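Local coordinates for BPT4 GENE 59 helicase assembly protein (Enterobacteria phage T4, PDB 1C1K), which loads the replicative helicase onto DNA covered by single-strand-binding protein at the phage replication fork, and helps coordinate leading- and lagging-strand synthesis, at residues 33-38 with 193-198; 24-29 with 39-44; 118-123 with 145-150; 112-117 with 205-210. All blocks are in the same frame, centred on the assembly; numbering follows the deposited sequence.

Interaction 1: residues 33-38 with 193-198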
# COMPACT_ATOMS: atom_id res chain seq x y z
N LYS A 33 11.82 -3.65 -7.13
CA LYS A 33 12.67 -4.19 -8.19
C LYS A 33 12.19 -3.79 -9.59
O LYS A 33 12.88 -4.02 -10.58
CB LYS A 33 12.70 -5.71 -8.09
CG LYS A 33 13.50 -6.22 -6.91
CD LYS A 33 13.52 -7.73 -6.87
CE LYS A 33 13.04 -8.25 -5.53
NZ LYS A 33 13.45 -9.66 -5.32
N TYR A 34 11.01 -3.19 -9.65
CA TYR A 34 10.43 -2.76 -10.91
C TYR A 34 9.58 -1.53 -10.62
O TYR A 34 9.33 -1.20 -9.46
CB TYR A 34 9.56 -3.87 -11.50
CG TYR A 34 9.33 -3.77 -12.99
CD1 TYR A 34 10.39 -3.93 -13.89
CD2 TYR A 34 8.06 -3.54 -13.51
CE1 TYR A 34 10.18 -3.87 -15.27
CE2 TYR A 34 7.83 -3.48 -14.89
CZ TYR A 34 8.90 -3.65 -15.76
OH TYR A 34 8.69 -3.63 -17.12
N ASP A 35 9.14 -0.85 -11.67
CA ASP A 35 8.30 0.33 -11.53
C ASP A 35 7.23 0.23 -12.61
O ASP A 35 7.47 0.60 -13.76
CB ASP A 35 9.12 1.60 -11.73
CG ASP A 35 8.36 2.86 -11.35
OD1 ASP A 35 7.11 2.85 -11.40
OD2 ASP A 35 9.01 3.86 -11.02
N VAL A 36 6.06 -0.28 -12.24
CA VAL A 36 4.98 -0.45 -13.20
C VAL A 36 4.54 0.85 -13.87
O VAL A 36 3.99 0.82 -14.96
CB VAL A 36 3.74 -1.12 -12.55
CG1 VAL A 36 4.08 -2.53 -12.13
CG2 VAL A 36 3.26 -0.30 -11.37
N ILE A 37 4.77 1.98 -13.21
CA ILE A 37 4.38 3.25 -13.80
C ILE A 37 5.41 3.66 -14.83
O ILE A 37 5.07 4.09 -15.93
CB ILE A 37 4.25 4.36 -12.73
CG1 ILE A 37 3.22 3.95 -11.66
CG2 ILE A 37 3.85 5.67 -13.39
CD1 ILE A 37 1.87 3.53 -12.21
N LYS A 38 6.68 3.51 -14.48
CA LYS A 38 7.76 3.86 -15.41
C LYS A 38 7.64 3.05 -16.70
O LYS A 38 7.88 3.56 -17.78
CB LYS A 38 9.12 3.60 -14.75
CG LYS A 38 10.32 3.59 -15.70
CD LYS A 38 11.62 3.43 -14.92
CE LYS A 38 12.85 3.58 -15.82
NZ LYS A 38 12.52 3.83 -17.25
N TYR A 193 3.97 1.53 -3.13
CA TYR A 193 2.54 1.81 -3.17
C TYR A 193 2.31 3.29 -3.48
O TYR A 193 1.38 3.65 -4.19
CB TYR A 193 1.91 1.44 -1.82
CG TYR A 193 0.39 1.30 -1.81
CD1 TYR A 193 -0.35 1.13 -2.99
CD2 TYR A 193 -0.30 1.33 -0.60
CE1 TYR A 193 -1.74 1.00 -2.96
CE2 TYR A 193 -1.69 1.21 -0.56
CZ TYR A 193 -2.40 1.04 -1.73
OH TYR A 193 -3.77 0.93 -1.68
N ARG A 194 3.17 4.15 -2.95
CA ARG A 194 3.05 5.58 -3.20
C ARG A 194 3.14 5.89 -4.70
O ARG A 194 2.50 6.82 -5.19
CB ARG A 194 4.13 6.34 -2.41
CG ARG A 194 4.12 7.86 -2.60
CD ARG A 194 5.07 8.56 -1.62
NE ARG A 194 6.47 8.25 -1.88
CZ ARG A 194 7.51 8.80 -1.25
NH1 ARG A 194 7.31 9.70 -0.29
NH2 ARG A 194 8.75 8.44 -1.57
N LYS A 195 3.93 5.11 -5.43
CA LYS A 195 4.09 5.31 -6.86
C LYS A 195 2.81 5.06 -7.65
O LYS A 195 2.54 5.72 -8.65
CB LYS A 195 5.20 4.40 -7.41
CG LYS A 195 6.60 4.87 -7.04
CD LYS A 195 7.67 4.03 -7.71
CE LYS A 195 9.06 4.57 -7.38
NZ LYS A 195 9.89 4.77 -8.61
N ILE A 196 2.00 4.10 -7.20
CA ILE A 196 0.77 3.81 -7.91
C ILE A 196 -0.44 4.58 -7.37
O ILE A 196 -1.53 4.51 -7.94
CB ILE A 196 0.46 2.29 -7.91
CG1 ILE A 196 0.52 1.73 -6.50
CG2 ILE A 196 1.46 1.56 -8.80
CD1 ILE A 196 0.08 0.27 -6.42
N LEU A 197 -0.25 5.31 -6.28
CA LEU A 197 -1.35 6.08 -5.71
C LEU A 197 -1.31 7.51 -6.23
O LEU A 197 -0.27 8.17 -6.16
CB LEU A 197 -1.27 6.09 -4.18
CG LEU A 197 -1.74 4.84 -3.43
CD1 LEU A 197 -1.43 5.00 -1.95
CD2 LEU A 197 -3.24 4.63 -3.65
N ASN A 198 -2.44 7.98 -6.75
CA ASN A 198 -2.56 9.33 -7.26
C ASN A 198 -3.23 10.12 -6.15
O ASN A 198 -4.44 10.01 -5.94
CB ASN A 198 -3.43 9.34 -8.52
CG ASN A 198 -3.40 10.67 -9.24
OD1 ASN A 198 -3.84 10.77 -10.39
ND2 ASN A 198 -2.89 11.69 -8.58

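Interaction 2: residues 24-29 with 39-44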
# COMPACT_ATOMS: atom_id res chain seq x y z
N LEU A 24 3.54 -11.03 -11.39
CA LEU A 24 4.99 -10.91 -11.25
C LEU A 24 5.47 -9.47 -11.32
O LEU A 24 6.34 -9.07 -10.55
CB LEU A 24 5.71 -11.75 -12.32
CG LEU A 24 7.17 -12.10 -11.98
CD1 LEU A 24 7.22 -12.95 -10.72
CD2 LEU A 24 7.81 -12.85 -13.13
N MET A 25 4.92 -8.69 -12.24
CA MET A 25 5.33 -7.30 -12.36
C MET A 25 4.93 -6.52 -11.11
O MET A 25 5.69 -5.69 -10.64
CB MET A 25 4.73 -6.67 -13.62
CG MET A 25 3.26 -6.30 -13.55
SD MET A 25 2.77 -5.34 -15.02
CE MET A 25 4.26 -4.46 -15.35
N ILE A 26 3.74 -6.77 -10.57
CA ILE A 26 3.30 -6.06 -9.38
C ILE A 26 4.10 -6.53 -8.17
O ILE A 26 4.44 -5.74 -7.29
CB ILE A 26 1.78 -6.25 -9.14
CG1 ILE A 26 1.00 -5.57 -10.27
CG2 ILE A 26 1.36 -5.65 -7.77
CD1 ILE A 26 -0.49 -5.90 -10.32
N LYS A 27 4.43 -7.82 -8.13
CA LYS A 27 5.22 -8.37 -7.03
C LYS A 27 6.59 -7.70 -7.00
O LYS A 27 7.07 -7.28 -5.94
CB LYS A 27 5.38 -9.88 -7.20
CG LYS A 27 6.14 -10.55 -6.06
CD LYS A 27 6.54 -11.97 -6.44
CE LYS A 27 7.12 -12.72 -5.26
NZ LYS A 27 8.03 -13.80 -5.73
N GLN A 28 7.22 -7.61 -8.16
CA GLN A 28 8.55 -7.00 -8.23
C GLN A 28 8.47 -5.51 -7.92
O GLN A 28 9.37 -4.95 -7.29
CB GLN A 28 9.14 -7.25 -9.62
CG GLN A 28 9.50 -8.71 -9.83
CD GLN A 28 9.86 -9.04 -11.26
OE1 GLN A 28 9.89 -10.21 -11.66
NE2 GLN A 28 10.12 -8.01 -12.06
N HIS A 29 7.39 -4.87 -8.34
CA HIS A 29 7.20 -3.46 -8.07
C HIS A 29 7.12 -3.23 -6.56
O HIS A 29 7.78 -2.34 -6.02
CB HIS A 29 5.91 -2.96 -8.73
CG HIS A 29 5.58 -1.54 -8.41
ND1 HIS A 29 5.89 -0.50 -9.27
CD2 HIS A 29 5.00 -0.97 -7.33
CE1 HIS A 29 5.50 0.64 -8.72
NE2 HIS A 29 4.96 0.38 -7.55
N TYR A 39 7.24 1.78 -16.57
CA TYR A 39 7.12 0.90 -17.73
C TYR A 39 5.70 0.69 -18.22
O TYR A 39 5.44 -0.22 -19.01
CB TYR A 39 7.76 -0.45 -17.41
CG TYR A 39 9.26 -0.37 -17.25
CD1 TYR A 39 9.85 -0.34 -16.00
CD2 TYR A 39 10.09 -0.30 -18.37
CE1 TYR A 39 11.24 -0.24 -15.85
CE2 TYR A 39 11.47 -0.20 -18.24
CZ TYR A 39 12.04 -0.17 -16.98
OH TYR A 39 13.40 -0.05 -16.85
N ASN A 40 4.79 1.54 -17.77
CA ASN A 40 3.40 1.47 -18.18
C ASN A 40 2.76 0.08 -18.11
O ASN A 40 2.14 -0.38 -19.07
CB ASN A 40 3.26 2.02 -19.60
CG ASN A 40 1.84 2.41 -19.93
OD1 ASN A 40 1.45 2.41 -21.10
ND2 ASN A 40 1.06 2.73 -18.91
N TRP A 41 2.92 -0.57 -16.96
CA TRP A 41 2.34 -1.89 -16.69
C TRP A 41 2.65 -2.98 -17.72
O TRP A 41 1.82 -3.85 -18.01
CB TRP A 41 0.83 -1.76 -16.51
CG TRP A 41 0.47 -0.83 -15.40
CD1 TRP A 41 0.36 0.53 -15.48
CD2 TRP A 41 0.16 -1.18 -14.04
NE1 TRP A 41 -0.00 1.05 -14.25
CE2 TRP A 41 -0.13 0.02 -13.36
CE3 TRP A 41 0.11 -2.39 -13.34
CZ2 TRP A 41 -0.47 0.05 -12.00
CZ3 TRP A 41 -0.23 -2.37 -11.99
CH2 TRP A 41 -0.52 -1.15 -11.33
N CYS A 42 3.87 -2.93 -18.26
CA CYS A 42 4.33 -3.91 -19.22
C CYS A 42 5.65 -4.44 -18.69
O CYS A 42 6.44 -3.69 -18.12
CB CYS A 42 4.58 -3.27 -20.58
SG CYS A 42 3.10 -2.73 -21.42
N MET A 43 5.88 -5.73 -18.86
CA MET A 43 7.13 -6.32 -18.41
C MET A 43 7.30 -7.67 -19.08
O MET A 43 6.33 -8.40 -19.28
CB MET A 43 7.15 -6.50 -16.88
CG MET A 43 8.53 -6.86 -16.32
SD MET A 43 8.57 -7.12 -14.52
CE MET A 43 7.94 -8.78 -14.43
N ARG A 44 8.54 -7.97 -19.45
CA ARG A 44 8.83 -9.25 -20.08
C ARG A 44 9.20 -10.18 -18.93
O ARG A 44 9.76 -9.74 -17.93
CB ARG A 44 10.00 -9.10 -21.05
CG ARG A 44 9.61 -9.29 -22.50
CD ARG A 44 10.43 -8.41 -23.42
NE ARG A 44 10.13 -6.99 -23.24
CZ ARG A 44 10.51 -6.03 -24.07
NH1 ARG A 44 11.22 -6.32 -25.16
NH2 ARG A 44 10.18 -4.77 -23.82

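Interaction 3: residues 118-123 with 145-150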
# COMPACT_ATOMS: atom_id res chain seq x y z
N ARG A 118 -8.38 10.85 13.67
CA ARG A 118 -8.92 11.01 15.02
C ARG A 118 -8.18 10.10 15.99
O ARG A 118 -7.79 10.53 17.07
CB ARG A 118 -10.41 10.68 15.06
CG ARG A 118 -11.28 11.68 14.35
CD ARG A 118 -12.76 11.28 14.39
NE ARG A 118 -13.50 11.93 13.31
CZ ARG A 118 -14.08 11.28 12.30
NH1 ARG A 118 -14.02 9.96 12.22
NH2 ARG A 118 -14.71 11.98 11.36
N ASN A 119 -7.97 8.85 15.60
CA ASN A 119 -7.28 7.92 16.48
C ASN A 119 -5.83 8.34 16.72
O ASN A 119 -5.30 8.14 17.82
CB ASN A 119 -7.35 6.50 15.90
CG ASN A 119 -8.73 5.89 16.04
OD1 ASN A 119 -9.05 4.90 15.38
ND2 ASN A 119 -9.54 6.48 16.89
N ILE A 120 -5.19 8.92 15.71
CA ILE A 120 -3.80 9.36 15.89
C ILE A 120 -3.79 10.50 16.89
O ILE A 120 -2.91 10.57 17.76
CB ILE A 120 -3.18 9.86 14.57
CG1 ILE A 120 -3.04 8.71 13.57
CG2 ILE A 120 -1.80 10.47 14.84
CD1 ILE A 120 -2.80 9.18 12.16
N TYR A 121 -4.77 11.40 16.77
CA TYR A 121 -4.87 12.55 17.66
C TYR A 121 -5.07 12.13 19.12
O TYR A 121 -4.35 12.57 20.00
CB TYR A 121 -6.01 13.47 17.22
CG TYR A 121 -6.23 14.64 18.16
CD1 TYR A 121 -5.53 15.83 18.00
CD2 TYR A 121 -7.14 14.54 19.21
CE1 TYR A 121 -5.72 16.91 18.87
CE2 TYR A 121 -7.34 15.61 20.09
CZ TYR A 121 -6.63 16.79 19.91
OH TYR A 121 -6.85 17.84 20.78
N TYR A 122 -6.05 11.27 19.37
CA TYR A 122 -6.31 10.84 20.74
C TYR A 122 -5.14 10.04 21.30
O TYR A 122 -4.87 10.09 22.50
CB TYR A 122 -7.62 10.04 20.79
CG TYR A 122 -8.82 10.91 20.50
CD1 TYR A 122 -9.70 10.60 19.46
CD2 TYR A 122 -9.04 12.09 21.22
CE1 TYR A 122 -10.76 11.45 19.14
CE2 TYR A 122 -10.10 12.94 20.91
CZ TYR A 122 -10.95 12.61 19.87
OH TYR A 122 -11.99 13.46 19.55
N PHE A 123 -4.43 9.32 20.44
CA PHE A 123 -3.27 8.55 20.88
C PHE A 123 -2.18 9.53 21.31
O PHE A 123 -1.45 9.30 22.28
CB PHE A 123 -2.74 7.67 19.75
CG PHE A 123 -1.41 7.04 20.05
CD1 PHE A 123 -1.33 5.86 20.79
CD2 PHE A 123 -0.22 7.63 19.60
CE1 PHE A 123 -0.09 5.28 21.07
CE2 PHE A 123 1.01 7.05 19.88
CZ PHE A 123 1.08 5.88 20.62
N SER A 145 9.29 6.05 15.03
CA SER A 145 8.42 7.20 15.27
C SER A 145 7.08 6.66 15.71
O SER A 145 6.77 5.48 15.48
CB SER A 145 8.25 8.04 14.00
OG SER A 145 7.61 7.29 12.96
N TYR A 146 6.28 7.50 16.36
CA TYR A 146 4.97 7.05 16.79
C TYR A 146 4.12 6.69 15.58
O TYR A 146 3.44 5.67 15.57
CB TYR A 146 4.28 8.14 17.60
CG TYR A 146 4.74 8.23 19.04
CD1 TYR A 146 5.23 9.43 19.55
CD2 TYR A 146 4.65 7.13 19.89
CE1 TYR A 146 5.63 9.53 20.89
CE2 TYR A 146 5.04 7.22 21.22
CZ TYR A 146 5.52 8.42 21.71
OH TYR A 146 5.90 8.52 23.03
N ILE A 147 4.17 7.52 14.53
CA ILE A 147 3.36 7.24 13.36
C ILE A 147 3.73 5.90 12.71
O ILE A 147 2.85 5.16 12.26
CB ILE A 147 3.41 8.41 12.32
CG1 ILE A 147 2.22 8.30 11.36
CG2 ILE A 147 4.74 8.42 11.57
CD1 ILE A 147 0.86 8.47 12.03
N PHE A 148 5.02 5.58 12.67
CA PHE A 148 5.42 4.29 12.10
C PHE A 148 4.93 3.17 13.01
O PHE A 148 4.46 2.14 12.54
CB PHE A 148 6.94 4.21 11.96
CG PHE A 148 7.43 2.88 11.44
CD1 PHE A 148 6.76 2.23 10.40
CD2 PHE A 148 8.55 2.27 11.99
CE1 PHE A 148 7.21 1.00 9.92
CE2 PHE A 148 9.01 1.04 11.52
CZ PHE A 148 8.33 0.40 10.48
N LYS A 149 5.04 3.37 14.32
CA LYS A 149 4.61 2.36 15.29
C LYS A 149 3.12 2.08 15.14
O LYS A 149 2.68 0.94 15.29
CB LYS A 149 4.91 2.83 16.72
CG LYS A 149 6.34 2.60 17.17
CD LYS A 149 6.58 3.17 18.56
CE LYS A 149 8.06 3.14 18.92
NZ LYS A 149 8.67 1.81 18.72
N LEU A 150 2.35 3.12 14.85
CA LEU A 150 0.91 2.97 14.69
C LEU A 150 0.61 2.13 13.45
O LEU A 150 -0.33 1.34 13.42
CB LEU A 150 0.23 4.34 14.60
CG LEU A 150 0.21 5.12 15.92
CD1 LEU A 150 -0.34 6.52 15.69
CD2 LEU A 150 -0.63 4.36 16.95

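Interaction 4: residues 112-117 with 205-210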
# COMPACT_ATOMS: atom_id res chain seq x y z
N LYS A 112 -12.11 6.30 6.28
CA LYS A 112 -11.08 5.59 7.03
C LYS A 112 -9.94 6.54 7.38
O LYS A 112 -9.36 6.44 8.46
CB LYS A 112 -10.56 4.40 6.23
CG LYS A 112 -9.23 3.83 6.73
CD LYS A 112 -9.35 3.18 8.10
CE LYS A 112 -8.09 2.39 8.45
NZ LYS A 112 -8.07 1.98 9.89
N PHE A 113 -9.61 7.45 6.47
CA PHE A 113 -8.54 8.42 6.70
C PHE A 113 -8.95 9.29 7.90
O PHE A 113 -8.16 9.49 8.83
CB PHE A 113 -8.35 9.29 5.44
CG PHE A 113 -7.21 10.27 5.52
CD1 PHE A 113 -6.00 9.92 6.11
CD2 PHE A 113 -7.34 11.54 4.96
CE1 PHE A 113 -4.93 10.83 6.14
CE2 PHE A 113 -6.27 12.45 4.98
CZ PHE A 113 -5.07 12.09 5.57
N GLU A 114 -10.18 9.77 7.88
CA GLU A 114 -10.69 10.60 8.97
C GLU A 114 -10.65 9.82 10.29
O GLU A 114 -10.23 10.34 11.33
CB GLU A 114 -12.11 11.07 8.64
CG GLU A 114 -12.12 12.30 7.73
CD GLU A 114 -13.41 12.49 6.95
OE1 GLU A 114 -14.43 11.86 7.29
OE2 GLU A 114 -13.40 13.29 6.00
N GLU A 115 -11.09 8.57 10.25
CA GLU A 115 -11.09 7.73 11.44
C GLU A 115 -9.67 7.61 12.00
O GLU A 115 -9.43 7.80 13.20
CB GLU A 115 -11.63 6.34 11.09
CG GLU A 115 -11.64 5.35 12.24
CD GLU A 115 -12.04 3.96 11.81
OE1 GLU A 115 -12.19 3.73 10.59
OE2 GLU A 115 -12.21 3.09 12.69
N ASP A 116 -8.73 7.29 11.12
CA ASP A 116 -7.33 7.13 11.51
C ASP A 116 -6.77 8.42 12.10
O ASP A 116 -6.05 8.38 13.11
CB ASP A 116 -6.49 6.69 10.31
CG ASP A 116 -6.73 5.23 9.95
OD1 ASP A 116 -6.18 4.78 8.91
OD2 ASP A 116 -7.44 4.52 10.69
N ILE A 117 -7.09 9.56 11.50
CA ILE A 117 -6.59 10.84 12.00
C ILE A 117 -7.08 11.06 13.43
O ILE A 117 -6.30 11.42 14.31
CB ILE A 117 -7.05 12.02 11.11
CG1 ILE A 117 -6.31 11.97 9.77
CG2 ILE A 117 -6.76 13.35 11.80
CD1 ILE A 117 -7.02 12.72 8.66
N LYS A 205 -4.47 17.28 2.96
CA LYS A 205 -4.11 18.24 4.00
C LYS A 205 -5.36 18.90 4.60
O LYS A 205 -5.48 19.01 5.82
CB LYS A 205 -3.20 19.33 3.43
CG LYS A 205 -2.60 20.25 4.48
CD LYS A 205 -1.65 21.24 3.83
CE LYS A 205 -0.87 22.04 4.87
NZ LYS A 205 -1.76 22.99 5.60
N ASN A 206 -6.28 19.33 3.73
CA ASN A 206 -7.52 19.96 4.17
C ASN A 206 -8.30 19.03 5.09
O ASN A 206 -8.79 19.45 6.15
CB ASN A 206 -8.40 20.31 2.96
CG ASN A 206 -7.83 21.45 2.12
OD1 ASN A 206 -6.90 22.13 2.53
ND2 ASN A 206 -8.41 21.66 0.95
N VAL A 207 -8.42 17.77 4.70
CA VAL A 207 -9.14 16.79 5.50
C VAL A 207 -8.46 16.64 6.86
O VAL A 207 -9.12 16.59 7.90
CB VAL A 207 -9.20 15.42 4.80
CG1 VAL A 207 -9.83 14.38 5.71
CG2 VAL A 207 -10.00 15.53 3.50
N PHE A 208 -7.13 16.57 6.85
CA PHE A 208 -6.36 16.44 8.07
C PHE A 208 -6.63 17.61 9.03
O PHE A 208 -6.94 17.41 10.21
CB PHE A 208 -4.87 16.38 7.72
CG PHE A 208 -3.96 16.21 8.90
CD1 PHE A 208 -3.77 14.96 9.48
CD2 PHE A 208 -3.28 17.30 9.43
CE1 PHE A 208 -2.91 14.79 10.56
CE2 PHE A 208 -2.41 17.16 10.50
CZ PHE A 208 -2.22 15.90 11.07
N ILE A 209 -6.51 18.83 8.52
CA ILE A 209 -6.72 20.04 9.31
C ILE A 209 -8.13 20.10 9.89
O ILE A 209 -8.32 20.39 11.07
CB ILE A 209 -6.43 21.30 8.45
CG1 ILE A 209 -4.93 21.35 8.12
CG2 ILE A 209 -6.84 22.58 9.20
CD1 ILE A 209 -4.53 22.53 7.24
N GLU A 210 -9.13 19.82 9.05
CA GLU A 210 -10.52 19.85 9.48
C GLU A 210 -10.81 18.78 10.54
O GLU A 210 -11.54 19.03 11.50
CB GLU A 210 -11.44 19.65 8.27
CG GLU A 210 -12.74 20.42 8.34
CD GLU A 210 -12.52 21.93 8.37
OE1 GLU A 210 -12.77 22.54 9.43
OE2 GLU A 210 -12.11 22.50 7.33

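Interaction 1: residues 33-38 with 193-198
The carboxylate of Asp35 lies against the far end of Lys195, and the two side chains cross at about a right angle. The pair is a salt bridge by distance, Lys195 NZ standing 2.7 Å from Asp35 OD2. The ammonium comes from above the carboxylate plane, 47° out of it, and Lys195 CD also lies 3.6 Å from Asp35 OD2. Asp35 reaches this place because its CG is anti to the backbone N (chi1 -170°). The other oxygen is used at home: Asp35 OD1 accepts from Ile37 N at 3.1 Å, an Asx turn, and from Lys38 N at 3.2 Å, nearly straight at 165°. Both donors come from the same face of the carboxylate, and these two bonds from within the loop restrain its rotation independently of Lys195.

Beside this polar edge is an apolar one. Ile196 turns its CG2 methyl to the loop, meeting Val36 CG2 at 3.6 Å and, less closely, Ile37 CD1 at 4.0 Å. Ile37 also rests CG1 on the backbone, 3.6 Å from Lys195 O. Trp41 touches both Val36 and Ile196, and His29 ND1 bonds Val36 N, which ties the loop to helix 16-30 as well.

The contact joins a loop of the N-terminal family region to residues 195-196 of the C-terminal one, just ahead of strand 197-199. Its chemistry is divided, with buried Val36 and Ile196 on one side and a charge pair reaching exposed Lys195 on the other; three donors share the Asp35 carboxylate, which probably favours its ionised form.

Interaction 2: residues 24-29 with 39-44
Met25 and Met43 fill the tight part of this contact, each more extensively covered by the other segment than any other residue of its own segment. Met25 sends its chain at the loop backbone: CE lies 3.2 Å from Trp41 C and 3.3 Å from Cys42 N, close for a methyl. With chi3 at -33° its terminal torsion is well off a staggered value, in keeping with that squeeze. Met43 answers in the other direction, its CE lying 3.6 Å from Met25 CA, while its SD is 3.0 Å from Gln28 NE2. Leu24 closes the far end more loosely, CG being 4.2 Å from Met43 CE.

At the other flank Ile26 meets the edge of the Trp41 ring near its plane, CG1 to CZ3 at 3.8 Å, and Ile76 of helix 68-81 touches both residues. The solvent side is the outer face of the loop, where Asn40 and Cys42 are exposed and their CB atoms point away from the helix.

Asn40 and Trp41 both lie in the left-handed helical region of phi/psi, and Cys42 N bonds Tyr39 O across them. The arrangement is a connecting loop folded back on the helix it leaves, 16-30, within the N-terminal part of this mostly helical protein.

Interaction 3: residues 118-123 with 145-150
Phe123 and Tyr146 make the aromatic part of the contact. Their planes stand at 72° with centroids 5.6 Å apart, an offset edge-to-face pair in which the rim of Phe123 is turned to the face of Tyr146. The nearest atoms, Phe123 CE2 and Tyr146 CD2, are 3.6 Å apart. For Phe123, a chi1 of 169° swings the ring away from the backbone N and out toward helix 146-152.

A CH-pi contact uses the flat side of the same ring. Leu150 CD2 sits 4.0 Å from the centroid of Phe123 and almost exactly on the ring normal, so Leu150 presses on a face while Tyr146 takes the edge.

Aliphatic contacts complete the interface. Ile120 and Ile147 meet methyl to methyl, CD1 to CD1, at 3.7 Å. The other branch of Leu150, CD1, bridges the two groups: it is 4.1 Å from Ile120 CG1 and also touches the Phe123 ring.

The polar element lies within helix 146-152 itself. Ser145 is its N-cap, and its OG accepts from Phe148 N at 3.1 Å; the same OG is bonded to His174, which links this helix start to helix 170-177.

The short axes approach to 11.6 Å and run at 125° to each other, a spacing that large side chains bridge. Leu164 of helix 158-168 touches both Ile120 and Ile147, and Ile135 from a loop touches Ile120 and Tyr146, so Leu164 and Ile135 each contact both helices and border their interface, while Arg118 and Tyr121 of helix 109-126 pack on helix 201-216.

Interaction 4: residues 112-117 with 205-210
Ile117 holds CG1 beside its backbone N and anti to the carbonyl carbon (chi1 -70°); with the chain extended beyond CG1, CD1 reaches the neighbouring helix, 3.8 Å from Phe208 CA. Val207 reaches back from the other helix: a chi1 of 175° turns CG1 away from its own backbone N and puts that one methyl among Phe113, Glu114 and Ile117.

Val207 CG1 is thus the central atom of the contact. It lies 3.9 Å from Phe113 CD2, approaching the ring obliquely, and 3.7 Å from Glu114 CG. Glu114 lies across it at about a right angle and covers the methyl with the aliphatic part of its chain, although OE2 is equally near. Ile117 CG1 meets Phe208 CD1 at 3.9 Å, again obliquely to the ring. Within its own helix Ile117 CD1 also lies over one face of the Phe113 ring, 3.6 Å above the plane and over its centre, so one methyl serves both helices.

The short axes come within 9.9 Å and their N-to-C directions differ by 44°. Helix 158-168 packs against this pair, Leu163 touching Phe113 and Leu164 touching Phe208.

Away from Val207, buried Asp116 is satisfied from several sides: Lys112 NZ reaches the syn lone pair of its OD2 at 2.7 Å, and its OD1 accepts from Ser157 and is bonded to Thr160. This probably keeps Asp116 charged and ties helix 109-126 to the start of helix 158-168. Between the two segments themselves the adhesion is apolar, resting on the fit of a valine, an isoleucine and two phenylalanines, with the Glu114 carboxylate at its edge.

How the interactions relate
Interactions 1 and 2 are neighbours, their centres 9 Å apart, and share the loop after helix 16-30; Tyr34 OH of one touches Cys42 O of the other, a probable hydrogen bond. Interactions 3 and 4 lie across the chain's centre from interaction 2, their centres 13 Å apart, and use successive parts of helix 109-126. Interaction 2 closes first along the chain, before interactions 3 and 4 open. Interaction 1 spans the longest separation, joining the N- and C-terminal family regions, as suits a helical two-domain protein. Strand 197-199 leads straight into helix 201-216, so interactions 1 and 4 are linked along the chain, though their centres are 24 Å apart and they do not touch.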